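Local coordinates for protein (CD58) (PDB 1CCZ) that binds the lymphocyte receptor CD2 as the cell-adhesion ligand CD58 (LFA-3), through its immunoglobulin-like extracellular domain, at residues Val9-Leu23 / Asp56-Thr68. Numbering follows the deposited sequence.
Sequences VYGNVTFHVPSNVPL and DTVSGSLTIYNLT. With NAG (2-acetamido-2-deoxy-beta-D-glucopyranose), chain C; NAG (2-acetamido-2-deoxy-beta-D-glucopyranose), chain B.
Phe15 and Ile64 meet on the inward face of a short antiparallel strand pair, where ring carbon CE2 of Phe15 lies 3.9 Å from CD1 of Ile64, the isoleucine chain running extended (chi2 176°) to bring that methyl to the ring. On the same face CG1 of Val13 touches CD1 of Leu67 at 3.8 Å, the two side chains crossing at about a right angle. Phe15 also packs against the rings of Phe88 and Tyr75, while Leu62 leans on Trp28, so this face closes onto the opposing sheet.

Here the principle of the immunoglobulin sandwich is plain: two sheets share a core, and strand 13-15 forms an outer edge of the three-stranded sheet by pairing with 62-64, as strands B and E do in immunoglobulin domains, here in a V-set-like N-terminal domain. The backbone bonds Val13 N to Ile64 O, Ile64 N to Val13 O and Phe15 N to Leu62 O hold the register, the last at 2.7 Å.

On the opposite face of the sheet, turned away from Phe15 and Ile64, the hydroxyls of the non-hydrogen-bonded pair Thr14 and Thr63 join, OG1 to OG1, at 2.6 Å. Both threonines have chi1 -68°, which sets each hydroxyl anti to its carbonyl carbon and turns the two together.

Beyond the strands, Ser61 OG takes over from the main chain and accepts from Val17 N at 3.0 Å, nearly straight at 166°. Ser59 OG, in an ST turn, accepts from Ser61 N and donates to Asp56 OD2 from above the carboxylate plane. At the other end Leu67 N reaches Gly11 O and Tyr10 N reaches Leu67 O (2.7 Å), next to Asn12 and Asn66, whose ND2 atoms each carry an N-linked sugar; the acetamido methyl C8 of the Asn12 glycan lies 3.8 Å from Tyr65 CE1.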
ATOM      1  N   VAL A   9       3.885   4.926  -3.702  1.00 32.29           N
ATOM      2  CA  VAL A   9       4.199   6.249  -4.211  1.00 35.01           C
ATOM      3  C   VAL A   9       5.246   6.044  -5.294  1.00 36.95           C
ATOM      4  O   VAL A   9       6.148   5.216  -5.144  1.00 35.55           O
ATOM      5  CB  VAL A   9       4.767   7.160  -3.102  1.00 33.91           C
ATOM      6  CG1 VAL A   9       4.653   8.604  -3.507  1.00 37.34           C
ATOM      7  CG2 VAL A   9       4.007   6.966  -1.852  1.00 36.38           C
ATOM      8  N   TYR A  10       5.094   6.783  -6.393  1.00 40.49           N
ATOM      9  CA  TYR A  10       5.982   6.721  -7.563  1.00 42.55           C
ATOM     10  C   TYR A  10       5.881   5.422  -8.361  1.00 41.60           C
ATOM     11  O   TYR A  10       6.473   5.307  -9.428  1.00 45.22           O
ATOM     12  CB  TYR A  10       7.447   6.980  -7.166  1.00 46.29           C
ATOM     13  CG  TYR A  10       7.623   8.216  -6.315  1.00 50.42           C
ATOM     14  CD1 TYR A  10       6.844   9.362  -6.541  1.00 54.08           C
ATOM     15  CD2 TYR A  10       8.503   8.221  -5.237  1.00 53.32           C
ATOM     16  CE1 TYR A  10       6.930  10.481  -5.701  1.00 55.37           C
ATOM     17  CE2 TYR A  10       8.599   9.329  -4.390  1.00 56.72           C
ATOM     18  CZ  TYR A  10       7.806  10.450  -4.622  1.00 58.07           C
ATOM     19  OH  TYR A  10       7.854  11.506  -3.736  1.00 60.72           O
ATOM     20  N   GLY A  11       5.134   4.444  -7.858  1.00 38.99           N
ATOM     21  CA  GLY A  11       4.968   3.200  -8.595  1.00 36.20           C
ATOM     22  C   GLY A  11       3.722   3.267  -9.473  1.00 34.65           C
ATOM     23  O   GLY A  11       3.246   4.350  -9.819  1.00 33.48           O
ATOM     24  N   ASN A  12       3.175   2.120  -9.836  1.00 33.75           N
ATOM     25  CA  ASN A  12       1.976   2.116 -10.658  1.00 35.45           C
ATOM     26  C   ASN A  12       1.065   0.968 -10.264  1.00 34.41           C
ATOM     27  O   ASN A  12       1.477   0.056  -9.555  1.00 34.81           O
ATOM     28  CB  ASN A  12       2.360   1.979 -12.122  1.00 41.62           C
ATOM     29  CG  ASN A  12       3.075   0.685 -12.406  1.00 47.65           C
ATOM     30  OD1 ASN A  12       2.457  -0.376 -12.373  1.00 48.23           O
ATOM     31  ND2 ASN A  12       4.374   0.754 -12.679  1.00 55.73           N
ATOM     32  N   VAL A  13      -0.179   1.025 -10.715  1.00 31.14           N
ATOM     33  CA  VAL A  13      -1.131  -0.032 -10.433  1.00 29.85           C
ATOM     34  C   VAL A  13      -2.002  -0.193 -11.657  1.00 31.62           C
ATOM     35  O   VAL A  13      -2.099   0.713 -12.483  1.00 30.55           O
ATOM     36  CB  VAL A  13      -2.093   0.305  -9.270  1.00 29.30           C
ATOM     37  CG1 VAL A  13      -1.374   0.220  -7.953  1.00 29.61           C
ATOM     38  CG2 VAL A  13      -2.705   1.685  -9.488  1.00 26.19           C
ATOM     39  N   THR A  14      -2.636  -1.352 -11.770  1.00 31.10           N
ATOM     40  CA  THR A  14      -3.544  -1.613 -12.865  1.00 31.38           C
ATOM     41  C   THR A  14      -4.870  -2.079 -12.269  1.00 32.75           C
ATOM     42  O   THR A  14      -4.891  -2.976 -11.427  1.00 34.77           O
ATOM     43  CB  THR A  14      -2.993  -2.692 -13.791  1.00 31.26           C
ATOM     44  OG1 THR A  14      -1.849  -2.172 -14.469  1.00 31.99           O
ATOM     45  CG2 THR A  14      -4.045  -3.112 -14.814  1.00 29.31           C
ATOM     46  N   PHE A  15      -5.963  -1.433 -12.668  1.00 33.47           N
ATOM     47  CA  PHE A  15      -7.295  -1.795 -12.207  1.00 33.73           C
ATOM     48  C   PHE A  15      -7.765  -2.796 -13.257  1.00 37.80           C
ATOM     49  O   PHE A  15      -8.182  -2.410 -14.353  1.00 37.69           O
ATOM     50  CB  PHE A  15      -8.212  -0.572 -12.191  1.00 30.42           C
ATOM     51  CG  PHE A  15      -7.808   0.496 -11.190  1.00 30.69           C
ATOM     52  CD1 PHE A  15      -7.095   0.175 -10.041  1.00 33.24           C
ATOM     53  CD2 PHE A  15      -8.146   1.827 -11.401  1.00 29.55           C
ATOM     54  CE1 PHE A  15      -6.726   1.170  -9.116  1.00 32.15           C
ATOM     55  CE2 PHE A  15      -7.787   2.826 -10.492  1.00 29.73           C
ATOM     56  CZ  PHE A  15      -7.077   2.500  -9.348  1.00 30.14           C
ATOM     57  N   HIS A  16      -7.656  -4.082 -12.930  1.00 41.68           N
ATOM     58  CA  HIS A  16      -8.041  -5.151 -13.851  1.00 45.52           C
ATOM     59  C   HIS A  16      -9.546  -5.334 -13.947  1.00 47.30           C
ATOM     60  O   HIS A  16     -10.232  -5.552 -12.942  1.00 47.31           O
ATOM     61  CB  HIS A  16      -7.381  -6.463 -13.439  1.00 46.43           C
ATOM     62  CG  HIS A  16      -5.886  -6.445 -13.564  1.00 50.91           C
ATOM     63  ND1 HIS A  16      -5.241  -6.585 -14.774  1.00 53.34           N
ATOM     64  CD2 HIS A  16      -4.917  -6.275 -12.631  1.00 52.71           C
ATOM     65  CE1 HIS A  16      -3.932  -6.504 -14.586  1.00 54.19           C
ATOM     66  NE2 HIS A  16      -3.711  -6.315 -13.293  1.00 53.70           N
ATOM     67  N   VAL A  17     -10.049  -5.233 -15.171  1.00 48.33           N
ATOM     68  CA  VAL A  17     -11.466  -5.365 -15.424  1.00 50.66           C
ATOM     69  C   VAL A  17     -11.705  -6.618 -16.241  1.00 56.87           C
ATOM     70  O   VAL A  17     -11.048  -6.829 -17.259  1.00 58.44           O
ATOM     71  CB  VAL A  17     -11.995  -4.159 -16.214  1.00 46.60           C
ATOM     72  CG1 VAL A  17     -13.409  -4.419 -16.682  1.00 47.25           C
ATOM     73  CG2 VAL A  17     -11.959  -2.924 -15.351  1.00 44.98           C
ATOM     74  N   PRO A  18     -12.631  -7.484 -15.781  1.00 62.36           N
ATOM     75  CA  PRO A  18     -13.016  -8.750 -16.432  1.00 66.85           C
ATOM     76  C   PRO A  18     -13.035  -8.660 -17.972  1.00 71.72           C
ATOM     77  O   PRO A  18     -13.874  -7.969 -18.562  1.00 72.65           O
ATOM     78  CB  PRO A  18     -14.413  -9.031 -15.871  1.00 64.94           C
ATOM     79  CG  PRO A  18     -14.627  -8.015 -14.741  1.00 65.25           C
ATOM     80  CD  PRO A  18     -13.352  -7.278 -14.515  1.00 62.02           C
ATOM     81  N   SER A  19     -12.125  -9.373 -18.623  1.00 76.14           N
ATOM     82  CA  SER A  19     -12.044  -9.317 -20.074  1.00 82.38           C
ATOM     83  C   SER A  19     -12.766 -10.437 -20.819  1.00 86.61           C
ATOM     84  O   SER A  19     -12.296 -11.576 -20.853  1.00 89.12           O
ATOM     85  CB  SER A  19     -10.571  -9.281 -20.511  1.00 82.94           C
ATOM     86  OG  SER A  19     -10.441  -9.481 -21.911  1.00 82.99           O
ATOM     87  N   ASN A  20     -13.919 -10.103 -21.405  1.00 90.06           N
ATOM     88  CA  ASN A  20     -14.708 -11.049 -22.208  1.00 91.79           C
ATOM     89  C   ASN A  20     -15.034 -10.359 -23.547  1.00 91.44           C
ATOM     90  O   ASN A  20     -14.178 -10.311 -24.446  1.00 91.09           O
ATOM     91  CB  ASN A  20     -16.003 -11.488 -21.479  1.00 92.44           C
ATOM     92  CG  ASN A  20     -16.622 -10.379 -20.640  1.00 94.16           C
ATOM     93  OD1 ASN A  20     -16.144 -10.060 -19.546  1.00 94.94           O
ATOM     94  ND2 ASN A  20     -17.701  -9.793 -21.146  1.00 94.65           N
ATOM     95  N   VAL A  21     -16.249  -9.817 -23.672  1.00 90.06           N
ATOM     96  CA  VAL A  21     -16.667  -9.103 -24.888  1.00 86.69           C
ATOM     97  C   VAL A  21     -15.947  -7.751 -24.962  1.00 84.79           C
ATOM     98  O   VAL A  21     -16.132  -6.901 -24.084  1.00 86.19           O
ATOM     99  CB  VAL A  21     -18.198  -8.827 -24.895  1.00 85.29           C
ATOM    100  CG1 VAL A  21     -18.624  -8.148 -23.595  1.00 83.68           C
ATOM    101  CG2 VAL A  21     -18.562  -7.949 -26.083  1.00 84.61           C
ATOM    102  N   PRO A  22     -15.115  -7.532 -26.004  1.00 81.32           N
ATOM    103  CA  PRO A  22     -14.417  -6.240 -26.091  1.00 76.76           C
ATOM    104  C   PRO A  22     -15.357  -5.037 -25.910  1.00 71.38           C
ATOM    105  O   PRO A  22     -16.535  -5.060 -26.297  1.00 71.07           O
ATOM    106  CB  PRO A  22     -13.762  -6.258 -27.479  1.00 77.99           C
ATOM    107  CG  PRO A  22     -13.638  -7.700 -27.826  1.00 79.61           C
ATOM    108  CD  PRO A  22     -14.774  -8.426 -27.127  1.00 80.77           C
ATOM    109  N   LEU A  23     -14.819  -3.994 -25.298  1.00 63.06           N
ATOM    110  CA  LEU A  23     -15.562  -2.783 -25.051  1.00 53.89           C
ATOM    111  C   LEU A  23     -15.376  -1.897 -26.268  1.00 47.79           C
ATOM    112  O   LEU A  23     -14.306  -1.906 -26.871  1.00 48.79           O
ATOM    113  CB  LEU A  23     -14.990  -2.094 -23.816  1.00 55.61           C
ATOM    114  CG  LEU A  23     -15.349  -2.766 -22.484  1.00 59.84           C
ATOM    115  CD1 LEU A  23     -14.745  -4.164 -22.405  1.00 60.69           C
ATOM    116  CD2 LEU A  23     -14.844  -1.901 -21.332  1.00 62.05           C
ATOM    117  N   ASP A  56      -6.341  -0.171 -21.539  1.00 29.80           N
ATOM    118  CA  ASP A  56      -6.463  -1.357 -22.384  1.00 33.61           C
ATOM    119  C   ASP A  56      -7.764  -1.260 -23.191  1.00 33.27           C
ATOM    120  O   ASP A  56      -8.860  -1.274 -22.641  1.00 33.63           O
ATOM    121  CB  ASP A  56      -6.460  -2.627 -21.515  1.00 36.43           C
ATOM    122  CG  ASP A  56      -6.370  -3.910 -22.340  1.00 41.34           C
ATOM    123  OD1 ASP A  56      -6.126  -3.859 -23.566  1.00 45.16           O
ATOM    124  OD2 ASP A  56      -6.542  -4.982 -21.746  1.00 47.44           O
ATOM    125  N   THR A  57      -7.641  -1.164 -24.500  1.00 34.60           N
ATOM    126  CA  THR A  57      -8.812  -1.023 -25.355  1.00 40.20           C
ATOM    127  C   THR A  57      -9.656  -2.276 -25.460  1.00 41.53           C
ATOM    128  O   THR A  57     -10.783  -2.230 -25.961  1.00 44.80           O
ATOM    129  CB  THR A  57      -8.401  -0.650 -26.755  1.00 40.76           C
ATOM    130  OG1 THR A  57      -7.648  -1.737 -27.304  1.00 46.06           O
ATOM    131  CG2 THR A  57      -7.534   0.612 -26.742  1.00 44.07           C
ATOM    132  N   VAL A  58      -9.118  -3.394 -24.997  1.00 42.38           N
ATOM    133  CA  VAL A  58      -9.844  -4.653 -25.065  1.00 43.47           C
ATOM    134  C   VAL A  58     -10.710  -4.918 -23.841  1.00 43.17           C
ATOM    135  O   VAL A  58     -11.915  -5.179 -23.960  1.00 43.67           O
ATOM    136  CB  VAL A  58      -8.871  -5.819 -25.226  1.00 45.22           C
ATOM    137  CG1 VAL A  58      -9.619  -7.127 -25.209  1.00 45.69           C
ATOM    138  CG2 VAL A  58      -8.104  -5.659 -26.510  1.00 45.24           C
ATOM    139  N   SER A  59     -10.081  -4.842 -22.667  1.00 42.70           N
ATOM    140  CA  SER A  59     -10.744  -5.102 -21.385  1.00 38.67           C
ATOM    141  C   SER A  59     -11.213  -3.843 -20.702  1.00 36.96           C
ATOM    142  O   SER A  59     -12.107  -3.889 -19.865  1.00 37.19           O
ATOM    143  CB  SER A  59      -9.781  -5.800 -20.445  1.00 35.94           C
ATOM    144  OG  SER A  59      -8.636  -4.983 -20.259  1.00 37.19           O
ATOM    145  N   GLY A  60     -10.587  -2.726 -21.051  1.00 34.47           N
ATOM    146  CA  GLY A  60     -10.935  -1.466 -20.433  1.00 32.25           C
ATOM    147  C   GLY A  60     -10.118  -1.238 -19.174  1.00 31.89           C
ATOM    148  O   GLY A  60     -10.331  -0.261 -18.477  1.00 35.62           O
ATOM    149  N   SER A  61      -9.182  -2.136 -18.884  1.00 31.36           N
ATOM    150  CA  SER A  61      -8.318  -2.024 -17.700  1.00 31.01           C
ATOM    151  C   SER A  61      -7.493  -0.748 -17.731  1.00 29.66           C
ATOM    152  O   SER A  61      -6.912  -0.401 -18.759  1.00 29.66           O
ATOM    153  CB  SER A  61      -7.353  -3.218 -17.615  1.00 32.25           C
ATOM    154  OG  SER A  61      -8.005  -4.388 -17.161  1.00 35.35           O
ATOM    155  N   LEU A  62      -7.423  -0.066 -16.591  1.00 29.19           N
ATOM    156  CA  LEU A  62      -6.665   1.180 -16.476  1.00 27.56           C
ATOM    157  C   LEU A  62      -5.378   0.998 -15.686  1.00 29.62           C
ATOM    158  O   LEU A  62      -5.389   0.380 -14.619  1.00 28.95           O
ATOM    159  CB  LEU A  62      -7.506   2.251 -15.771  1.00 24.55           C
ATOM    160  CG  LEU A  62      -6.843   3.613 -15.551  1.00 22.90           C
ATOM    161  CD1 LEU A  62      -6.678   4.280 -16.895  1.00 25.67           C
ATOM    162  CD2 LEU A  62      -7.679   4.479 -14.650  1.00 22.00           C
ATOM    163  N   THR A  63      -4.273   1.521 -16.216  1.00 27.93           N
ATOM    164  CA  THR A  63      -3.000   1.480 -15.519  1.00 26.85           C
ATOM    165  C   THR A  63      -2.617   2.930 -15.241  1.00 27.18           C
ATOM    166  O   THR A  63      -2.633   3.753 -16.147  1.00 26.61           O
ATOM    167  CB  THR A  63      -1.895   0.821 -16.354  1.00 27.06           C
ATOM    168  OG1 THR A  63      -2.185  -0.569 -16.505  1.00 28.91           O
ATOM    169  CG2 THR A  63      -0.537   0.950 -15.646  1.00 28.04           C
ATOM    170  N   ILE A  64      -2.320   3.247 -13.983  1.00 25.36           N
ATOM    171  CA  ILE A  64      -1.913   4.594 -13.587  1.00 27.64           C
ATOM    172  C   ILE A  64      -0.427   4.545 -13.200  1.00 31.95           C
ATOM    173  O   ILE A  64      -0.024   3.736 -12.363  1.00 33.20           O
ATOM    174  CB  ILE A  64      -2.709   5.087 -12.370  1.00 26.50           C
ATOM    175  CG1 ILE A  64      -4.201   5.010 -12.663  1.00 24.99           C
ATOM    176  CG2 ILE A  64      -2.292   6.512 -12.021  1.00 25.93           C
ATOM    177  CD1 ILE A  64      -5.082   5.391 -11.497  1.00 25.76           C
ATOM    178  N   TYR A  65       0.386   5.399 -13.814  1.00 32.23           N
ATOM    179  CA  TYR A  65       1.817   5.421 -13.526  1.00 32.93           C
ATOM    180  C   TYR A  65       2.175   6.561 -12.601  1.00 35.17           C
ATOM    181  O   TYR A  65       1.404   7.514 -12.429  1.00 33.91           O
ATOM    182  CB  TYR A  65       2.627   5.552 -14.822  1.00 29.28           C
ATOM    183  CG  TYR A  65       2.379   4.432 -15.800  1.00 27.51           C
ATOM    184  CD1 TYR A  65       3.069   3.223 -15.694  1.00 24.29           C
ATOM    185  CD2 TYR A  65       1.444   4.575 -16.834  1.00 26.87           C
ATOM    186  CE1 TYR A  65       2.838   2.180 -16.589  1.00 25.78           C
ATOM    187  CE2 TYR A  65       1.203   3.538 -17.742  1.00 26.31           C
ATOM    188  CZ  TYR A  65       1.900   2.350 -17.614  1.00 28.70           C
ATOM    189  OH  TYR A  65       1.672   1.334 -18.507  1.00 30.78           O
ATOM    190  N   ASN A  66       3.354   6.444 -11.995  1.00 39.75           N
ATOM    191  CA  ASN A  66       3.859   7.462 -11.096  1.00 42.54           C
ATOM    192  C   ASN A  66       2.864   7.952 -10.039  1.00 38.68           C
ATOM    193  O   ASN A  66       2.563   9.147  -9.946  1.00 36.96           O
ATOM    194  CB  ASN A  66       4.361   8.636 -11.923  1.00 54.17           C
ATOM    195  CG  ASN A  66       5.543   9.305 -11.290  1.00 68.39           C
ATOM    196  OD1 ASN A  66       6.405   8.648 -10.688  1.00 67.05           O
ATOM    197  ND2 ASN A  66       5.586  10.625 -11.413  1.00 80.70           N
ATOM    198  N   LEU A  67       2.386   7.016  -9.226  1.00 35.31           N
ATOM    199  CA  LEU A  67       1.413   7.306  -8.185  1.00 33.70           C
ATOM    200  C   LEU A  67       1.835   8.380  -7.207  1.00 35.25           C
ATOM    201  O   LEU A  67       3.004   8.486  -6.853  1.00 39.09           O
ATOM    202  CB  LEU A  67       1.076   6.025  -7.423  1.00 30.53           C
ATOM    203  CG  LEU A  67       0.347   4.958  -8.247  1.00 27.64           C
ATOM    204  CD1 LEU A  67       0.227   3.671  -7.457  1.00 26.72           C
ATOM    205  CD2 LEU A  67      -1.035   5.478  -8.617  1.00 28.17           C
ATOM    206  N   THR A  68       0.868   9.185  -6.784  1.00 35.81           N
ATOM    207  CA  THR A  68       1.088  10.250  -5.819  1.00 39.37           C
ATOM    208  C   THR A  68      -0.060  10.095  -4.833  1.00 39.45           C
ATOM    209  O   THR A  68      -1.074   9.484  -5.164  1.00 37.77           O
ATOM    210  CB  THR A  68       1.039  11.666  -6.473  1.00 41.99           C
ATOM    211  OG1 THR A  68       0.903  12.661  -5.457  1.00 45.00           O
ATOM    212  CG2 THR A  68      -0.145  11.795  -7.411  1.00 44.06           C
TER
HETATM  213  C1  NAG C 502       6.714  11.369 -10.889  1.00 89.80           C
HETATM  214  C2  NAG C 502       7.732  11.651 -12.027  1.00 92.83           C
HETATM  215  C3  NAG C 502       8.429  13.007 -11.807  1.00 96.39           C
HETATM  216  C4  NAG C 502       8.618  13.327 -10.304  1.00 98.05           C
HETATM  217  C5  NAG C 502       7.280  13.264  -9.524  1.00 96.97           C
HETATM  218  C6  NAG C 502       6.742  14.638  -9.165  1.00 97.66           C
HETATM  219  C7  NAG C 502       8.818   9.841 -13.240  1.00 88.39           C
HETATM  220  C8  NAG C 502       9.871   8.746 -13.251  1.00 88.72           C
HETATM  221  N2  NAG C 502       8.718  10.581 -12.132  1.00 89.91           N
HETATM  222  O3  NAG C 502       7.666  14.042 -12.424  1.00 97.26           O
HETATM  223  O4  NAG C 502       9.556  12.425  -9.723  1.00 99.71           O
HETATM  224  O5  NAG C 502       6.255  12.597 -10.295  1.00 93.01           O
HETATM  225  O6  NAG C 502       5.509  14.534  -8.469  1.00 98.91           O
HETATM  226  O7  NAG C 502       8.111  10.007 -14.233  1.00 84.77           O
HETATM  227  C1  NAG B 501       5.118  -0.475 -12.865  1.00 67.03           C
HETATM  228  C2  NAG B 501       6.483  -0.181 -13.484  1.00 70.93           C
HETATM  229  C3  NAG B 501       7.354  -1.457 -13.582  1.00 75.04           C
HETATM  230  C4  NAG B 501       7.259  -2.376 -12.342  1.00 76.68           C
HETATM  231  C5  NAG B 501       5.826  -2.481 -11.809  1.00 76.67           C
HETATM  232  C6  NAG B 501       5.760  -3.177 -10.462  1.00 79.38           C
HETATM  233  C7  NAG B 501       6.952   1.397 -15.240  1.00 69.32           C
HETATM  234  C8  NAG B 501       6.653   1.883 -16.648  1.00 67.92           C
HETATM  235  N2  NAG B 501       6.264   0.347 -14.816  1.00 69.20           N
HETATM  236  O3  NAG B 501       8.717  -1.081 -13.766  1.00 74.44           O
HETATM  237  O4  NAG B 501       7.720  -3.680 -12.684  1.00 79.04           O
HETATM  238  O5  NAG B 501       5.266  -1.168 -11.628  1.00 71.89           O
HETATM  239  O6  NAG B 501       4.499  -2.968  -9.840  1.00 84.24           O
HETATM  240  O7  NAG B 501       7.800   1.966 -14.551  1.00 70.28           O
HETATM  241  O   HOH W   1      -5.355  -6.354 -18.221  1.00 52.56           O
HETATM  242  O   HOH W   2     -12.473  -3.187 -28.192  1.00 52.20           O